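Local coordinates for protein GCN5-related N-acetyltransferase (Kribbella flavida, PDB 4IUS) that probably transfers an acyl group, most likely acetyl, from a donor to an acceptor as a GNAT-family N-acetyltransferase, at residues A[18-32]-A[35-49]. The protein carries 1 engineered substitution. Numbering follows the deposited sequence. Where two conformers were deposited one is given.
With SO4 (sulfate ion), chain C.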
loop_
_atom_site.group_PDB
_atom_site.type_symbol
_atom_site.label_atom_id
_atom_site.label_comp_id
_atom_site.label_asym_id
_atom_site.label_seq_id
_atom_site.Cartn_x
_atom_site.Cartn_y
_atom_site.Cartn_z
ATOM N N LEU A 18 3.460 -2.511 9.293
ATOM C CA LEU A 18 3.239 -3.938 9.102
ATOM C C LEU A 18 3.469 -4.732 10.379
ATOM O O LEU A 18 2.780 -5.721 10.640
ATOM C CB LEU A 18 4.129 -4.502 8.007
ATOM C CG LEU A 18 3.753 -4.103 6.572
ATOM C CD1 LEU A 18 4.895 -4.417 5.607
ATOM C CD2 LEU A 18 2.459 -4.769 6.086
ATOM N N VAL A 19 4.480 -4.340 11.161
ATOM C CA VAL A 19 4.845 -5.106 12.345
ATOM C C VAL A 19 3.829 -4.993 13.471
ATOM O O VAL A 19 3.853 -5.795 14.382
ATOM C CB VAL A 19 6.239 -4.758 12.902
ATOM C CG1 VAL A 19 7.350 -5.027 11.897
ATOM C CG2 VAL A 19 6.320 -3.351 13.441
ATOM N N ARG A 20 2.917 -4.019 13.411
ATOM C CA ARG A 20 1.904 -3.904 14.453
ATOM C C ARG A 20 1.011 -5.139 14.522
ATOM O O ARG A 20 0.419 -5.366 15.579
ATOM C CB ARG A 20 1.044 -2.666 14.269
ATOM C CG ARG A 20 1.818 -1.361 14.338
ATOM C CD ARG A 20 0.912 -0.199 13.998
ATOM N NE ARG A 20 1.583 1.094 14.155
ATOM C CZ ARG A 20 1.482 2.136 13.312
ATOM N NH1 ARG A 20 0.764 2.069 12.209
ATOM N NH2 ARG A 20 2.102 3.261 13.596
ATOM N N SER A 21 0.870 -5.886 13.426
ATOM C CA SER A 21 -0.009 -7.046 13.402
ATOM C C SER A 21 0.621 -8.338 12.862
ATOM O O SER A 21 -0.068 -9.298 12.536
ATOM C CB SER A 21 -1.276 -6.728 12.603
ATOM O OG SER A 21 -0.950 -6.457 11.278
ATOM N N ARG A 22 1.935 -8.354 12.734
ATOM C CA ARG A 22 2.652 -9.497 12.186
ATOM C C ARG A 22 3.860 -9.862 13.019
ATOM O O ARG A 22 4.545 -8.984 13.548
ATOM C CB ARG A 22 3.085 -9.214 10.756
ATOM C CG ARG A 22 1.920 -9.021 9.796
ATOM C CD ARG A 22 2.304 -8.415 8.509
ATOM N NE ARG A 22 1.179 -8.196 7.652
ATOM C CZ ARG A 22 0.346 -7.174 7.687
ATOM N NH1 ARG A 22 0.441 -6.266 8.626
ATOM N NH2 ARG A 22 -0.613 -7.099 6.764
ATOM N N ARG A 23 4.094 -11.168 13.109
ATOM C CA ARG A 23 5.287 -11.687 13.766
ATOM C C ARG A 23 6.480 -11.516 12.845
ATOM O O ARG A 23 6.373 -11.731 11.638
ATOM C CB ARG A 23 5.074 -13.162 14.156
ATOM C CG ARG A 23 6.283 -13.822 14.781
ATOM C CD ARG A 23 5.915 -15.167 15.358
ATOM N NE ARG A 23 5.512 -16.125 14.338
ATOM C CZ ARG A 23 6.353 -16.893 13.654
ATOM N NH1 ARG A 23 7.651 -16.759 13.802
ATOM N NH2 ARG A 23 5.888 -17.773 12.782
ATOM N N GLN A 24 7.611 -11.156 13.430
ATOM C CA GLN A 24 8.830 -10.893 12.679
ATOM C C GLN A 24 9.791 -12.054 12.715
ATOM O O GLN A 24 10.034 -12.652 13.774
ATOM C CB GLN A 24 9.566 -9.696 13.265
ATOM C CG GLN A 24 8.792 -8.416 13.216
ATOM C CD GLN A 24 9.516 -7.318 13.931
ATOM O OE1 GLN A 24 10.685 -7.074 13.682
ATOM N NE2 GLN A 24 8.841 -6.728 14.910
ATOM N N VAL A 25 10.369 -12.335 11.559
ATOM C CA VAL A 25 11.521 -13.245 11.410
ATOM C C VAL A 25 12.656 -12.426 10.782
ATOM O O VAL A 25 12.725 -12.255 9.557
ATOM C CB VAL A 25 11.166 -14.462 10.558
ATOM C CG1 VAL A 25 12.401 -15.353 10.379
ATOM C CG2 VAL A 25 9.991 -15.199 11.203
ATOM N N VAL A 26 13.455 -11.798 11.625
ATOM C CA VAL A 26 14.536 -10.941 11.137
ATOM C C VAL A 26 15.733 -11.818 10.781
ATOM O O VAL A 26 16.173 -12.657 11.553
ATOM C CB VAL A 26 14.974 -9.889 12.158
ATOM C CG1 VAL A 26 16.169 -9.073 11.623
ATOM C CG2 VAL A 26 13.794 -8.972 12.506
ATOM N N ALA A 27 16.272 -11.631 9.593
ATOM C CA ALA A 27 17.458 -12.402 9.145
ATOM C C ALA A 27 18.303 -11.444 8.308
ATOM O O ALA A 27 18.034 -11.253 7.115
ATOM C CB ALA A 27 17.049 -13.642 8.355
ATOM N N GLY A 28 19.311 -10.859 8.939
ATOM C CA GLY A 28 20.189 -9.964 8.202
ATOM C C GLY A 28 19.428 -8.814 7.560
ATOM O O GLY A 28 18.719 -8.112 8.253
ATOM N N PRO A 29 19.565 -8.633 6.243
ATOM C CA PRO A 29 18.923 -7.492 5.649
ATOM C C PRO A 29 17.464 -7.683 5.324
ATOM O O PRO A 29 16.863 -6.776 4.773
ATOM C CB PRO A 29 19.719 -7.298 4.364
ATOM C CG PRO A 29 20.092 -8.687 3.988
ATOM C CD PRO A 29 20.401 -9.373 5.264
ATOM N N LEU A 30 16.887 -8.837 5.662
ATOM C CA LEU A 30 15.475 -9.109 5.352
ATOM C C LEU A 30 14.698 -9.349 6.642
ATOM O O LEU A 30 15.246 -9.847 7.627
ATOM C CB LEU A 30 15.349 -10.376 4.503
ATOM C CG LEU A 30 16.106 -10.375 3.195
ATOM C CD1 LEU A 30 15.982 -11.739 2.552
ATOM C CD2 LEU A 30 15.615 -9.259 2.320
ATOM N N VAL A 31 13.401 -9.052 6.591
ATOM C CA VAL A 31 12.513 -9.453 7.670
ATOM C C VAL A 31 11.267 -10.070 7.072
ATOM O O VAL A 31 10.594 -9.478 6.220
ATOM C CB VAL A 31 12.159 -8.316 8.661
ATOM C CG1 VAL A 31 11.565 -7.085 7.986
ATOM C CG2 VAL A 31 11.293 -8.840 9.809
ATOM N N GLY A 32 10.982 -11.286 7.512
ATOM C CA GLY A 32 9.724 -11.946 7.161
ATOM C C GLY A 32 8.653 -11.553 8.146
ATOM O O GLY A 32 8.900 -11.433 9.341
ATOM N N HIS A 35 1.373 -12.962 9.365
ATOM C CA HIS A 35 0.094 -12.583 9.947
ATOM C C HIS A 35 -0.525 -13.774 10.638
ATOM O O HIS A 35 -0.171 -14.915 10.352
ATOM C CB HIS A 35 -0.776 -12.095 8.817
ATOM C CG HIS A 35 -1.945 -11.286 9.243
ATOM N ND1 HIS A 35 -3.144 -11.821 9.644
ATOM C CD2 HIS A 35 -2.062 -9.916 9.353
ATOM C CE1 HIS A 35 -3.966 -10.808 9.983
ATOM N NE2 HIS A 35 -3.318 -9.657 9.805
ATOM N N ASP A 36 -1.455 -13.535 11.554
ATOM C CA ASP A 36 -2.235 -14.640 12.113
ATOM C C ASP A 36 -3.033 -15.394 11.034
ATOM O O ASP A 36 -3.119 -16.613 11.055
ATOM C CB ASP A 36 -3.186 -14.137 13.219
ATOM C CG ASP A 36 -2.455 -13.736 14.520
ATOM O OD1 ASP A 36 -1.245 -13.999 14.673
ATOM O OD2 ASP A 36 -3.114 -13.170 15.412
ATOM N N GLU A 37 -3.627 -14.651 10.105
ATOM C CA GLU A 37 -4.424 -15.246 9.030
ATOM C C GLU A 37 -3.542 -15.798 7.911
ATOM O O GLU A 37 -2.446 -15.325 7.702
ATOM C CB GLU A 37 -5.384 -14.221 8.435
ATOM C CG GLU A 37 -6.408 -13.653 9.413
ATOM C CD GLU A 37 -7.379 -12.651 8.770
ATOM O OE1 GLU A 37 -7.280 -12.387 7.548
ATOM O OE2 GLU A 37 -8.249 -12.118 9.491
ATOM N N ASP A 38 -4.043 -16.809 7.197
ATOM C CA ASP A 38 -3.285 -17.427 6.083
ATOM C C ASP A 38 -3.463 -16.760 4.745
ATOM O O ASP A 38 -2.802 -17.159 3.803
ATOM C CB ASP A 38 -3.624 -18.910 5.965
ATOM C CG ASP A 38 -3.210 -19.691 7.184
ATOM O OD1 ASP A 38 -1.989 -19.725 7.536
ATOM O OD2 ASP A 38 -4.109 -20.331 7.773
ATOM N N VAL A 39 -4.296 -15.718 4.659
ATOM C CA VAL A 39 -4.484 -15.015 3.394
ATOM C C VAL A 39 -3.109 -14.640 2.839
ATOM O O VAL A 39 -2.312 -13.980 3.554
ATOM C CB VAL A 39 -5.343 -13.785 3.587
ATOM C CG1 VAL A 39 -5.433 -12.979 2.295
ATOM C CG2 VAL A 39 -6.761 -14.183 4.061
ATOM N N TRP A 40 -2.808 -15.052 1.621
ATOM C CA TRP A 40 -1.389 -15.116 1.231
ATOM C C TRP A 40 -0.675 -13.774 1.321
ATOM O O TRP A 40 0.446 -13.683 1.828
ATOM C CB TRP A 40 -1.236 -15.729 -0.147
ATOM C CG TRP A 40 -1.719 -14.903 -1.292
ATOM C CD1 TRP A 40 -2.962 -14.956 -1.890
ATOM C CD2 TRP A 40 -0.967 -13.888 -2.011
ATOM N NE1 TRP A 40 -3.032 -14.042 -2.924
ATOM C CE2 TRP A 40 -1.845 -13.362 -3.031
ATOM C CE3 TRP A 40 0.324 -13.381 -1.906
ATOM C CZ2 TRP A 40 -1.425 -12.346 -3.921
ATOM C CZ3 TRP A 40 0.722 -12.357 -2.754
ATOM C CH2 TRP A 40 -0.134 -11.865 -3.754
ATOM N N PHE A 41 -1.337 -12.708 0.900
ATOM C CA PHE A 41 -0.692 -11.407 0.777
ATOM C C PHE A 41 -0.537 -10.703 2.108
ATOM O O PHE A 41 0.141 -9.666 2.164
ATOM C CB PHE A 41 -1.367 -10.514 -0.262
ATOM C CG PHE A 41 -2.824 -10.254 0.003
ATOM C CD1 PHE A 41 -3.208 -9.346 0.951
ATOM C CD2 PHE A 41 -3.794 -10.974 -0.671
ATOM C CE1 PHE A 41 -4.556 -9.132 1.224
ATOM C CE2 PHE A 41 -5.135 -10.767 -0.433
ATOM C CZ PHE A 41 -5.514 -9.844 0.531
ATOM N N LEU A 42 -1.128 -11.217 3.187
ATOM C CA LEU A 42 -0.947 -10.697 4.514
ATOM C C LEU A 42 0.408 -11.054 5.118
ATOM O O LEU A 42 0.768 -10.494 6.183
ATOM C CB LEU A 42 -2.075 -11.109 5.456
ATOM C CG LEU A 42 -3.456 -10.556 5.025
ATOM C CD1 LEU A 42 -4.491 -11.036 6.042
ATOM C CD2 LEU A 42 -3.465 -9.035 4.864
ATOM N N SER A 43 1.131 -11.974 4.503
ATOM C CA SER A 43 2.466 -12.335 4.951
ATOM C C SER A 43 3.462 -12.086 3.823
ATOM O O SER A 43 3.218 -12.496 2.714
ATOM C CB SER A 43 2.523 -13.777 5.409
ATOM O OG SER A 43 1.659 -14.012 6.526
ATOM N N ARG A 44 4.585 -11.422 4.112
ATOM C CA ARG A 44 5.568 -11.096 3.083
ATOM C C ARG A 44 6.864 -10.751 3.772
ATOM O O ARG A 44 6.912 -10.549 4.999
ATOM C CB ARG A 44 5.115 -9.907 2.223
ATOM C CG ARG A 44 5.081 -8.603 2.958
ATOM C CD ARG A 44 4.713 -7.417 2.084
ATOM N NE ARG A 44 3.356 -7.604 1.581
ATOM C CZ ARG A 44 2.367 -6.718 1.669
ATOM N NH1 ARG A 44 2.588 -5.491 2.127
ATOM N NH2 ARG A 44 1.162 -7.042 1.179
ATOM N N ALA A 45 7.926 -10.681 2.976
ATOM C CA ALA A 45 9.200 -10.137 3.437
ATOM C C ALA A 45 9.393 -8.707 2.930
ATOM O O ALA A 45 8.943 -8.382 1.817
ATOM C CB ALA A 45 10.358 -11.007 3.029
ATOM N N VAL A 46 10.098 -7.907 3.723
ATOM C CA VAL A 46 10.521 -6.572 3.324
ATOM C C VAL A 46 11.970 -6.369 3.799
ATOM O O VAL A 46 12.546 -7.254 4.461
ATOM C CB VAL A 46 9.564 -5.460 3.857
ATOM C CG1 VAL A 46 8.108 -5.705 3.400
ATOM C CG2 VAL A 46 9.681 -5.334 5.372
ATOM N N ALA A 47 12.568 -5.232 3.430
ATOM C CA ALA A 47 13.905 -4.929 3.921
ATOM C C ALA A 47 13.878 -4.658 5.423
ATOM O O ALA A 47 13.041 -3.920 5.906
ATOM C CB ALA A 47 14.474 -3.705 3.242
ATOM N N ALA A 48 14.796 -5.273 6.145
ATOM C CA ALA A 48 14.887 -5.067 7.581
ATOM C C ALA A 48 15.348 -3.686 7.965
ATOM O O ALA A 48 14.964 -3.212 9.032
ATOM C CB ALA A 48 15.839 -6.120 8.174
ATOM N N GLU A 49 16.220 -3.101 7.138
ATOM C CA GLU A 49 16.915 -1.847 7.444
ATOM C C GLU A 49 16.943 -0.952 6.187
ATOM O O GLU A 49 17.978 -0.798 5.543
ATOM C CB GLU A 49 18.347 -2.118 7.926
ATOM C CG GLU A 49 18.438 -2.960 9.204
ATOM C CD GLU A 49 19.869 -3.323 9.545
ATOM O OE1 GLU A 49 20.788 -2.634 9.058
ATOM O OE2 GLU A 49 20.052 -4.330 10.247
HETATM S S SO4 C . 4.040 2.372 16.694
HETATM O O1 SO4 C . 3.544 3.641 16.120
HETATM O O2 SO4 C . 3.160 1.257 16.277
HETATM O O3 SO4 C . 5.370 2.050 16.127
HETATM O O4 SO4 C . 4.064 2.445 18.164
HETATM O O HOH W 1 -2.005 -11.027 12.882
HETATM O O HOH W 2 -3.626 -6.809 10.301
HETATM O O HOH W 3 0.417 -7.563 4.145
HETATM O O HOH W 4 18.629 -6.550 10.550
HETATM O O HOH W 5 17.611 -4.095 4.836
#
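Val31 and Val46 form the central bump of this hairpin, lying side by side and pointing the same way, with CG1 of Val31 3.7 Å from CG2 of Val46. Their backbones make an antiparallel hydrogen-bonded pair: Val31 N meets Val46 O nearly head-on, and Val46 N returns the bond to Val31 O. With chi1 at 55°, Val31 tucks CG1 between its own N and carbonyl carbon, which also brings it over CA of Ala48. The small methyl of Ala48 packs against the carbonyl oxygens of Gly28 and Pro29 in the type II' turn from Ala27 to Leu30, its CB 3.5 Å from Gly28 O, while Ala48 N bonds Pro29 O from well above the carbonyl plane. On the same face as the two valines, helix 6-19 lays down Leu15 and Leu18; CD1 of Leu18 reaches CG1 of Val46, and its CD2 sits over the centre of the Arg22 guanidinium.

That flat group is a wedge. Its opposite face takes the CD2 edge of the His35 ring, the planes 68° apart, and the extended chain carries NE to Leu42 O (2.8 Å, 160°). NH1 bonds Leu18 O in the carbonyl plane. The His35 ring itself rests on CD1 of Leu42, and water 2 joins its NE2 to Ser21 OG.

The hairpin belongs to a three-stranded antiparallel sheet separate from the larger mixed sheet of the chain. Apolar packing thus joins helix to sheet at one end, whereas at the other Arg22 satisfies two backbone carbonyls, fixing its guanidinium's rotation and tying the backbone of Leu18 to that of Leu42 in the 3-10 segment 40-42.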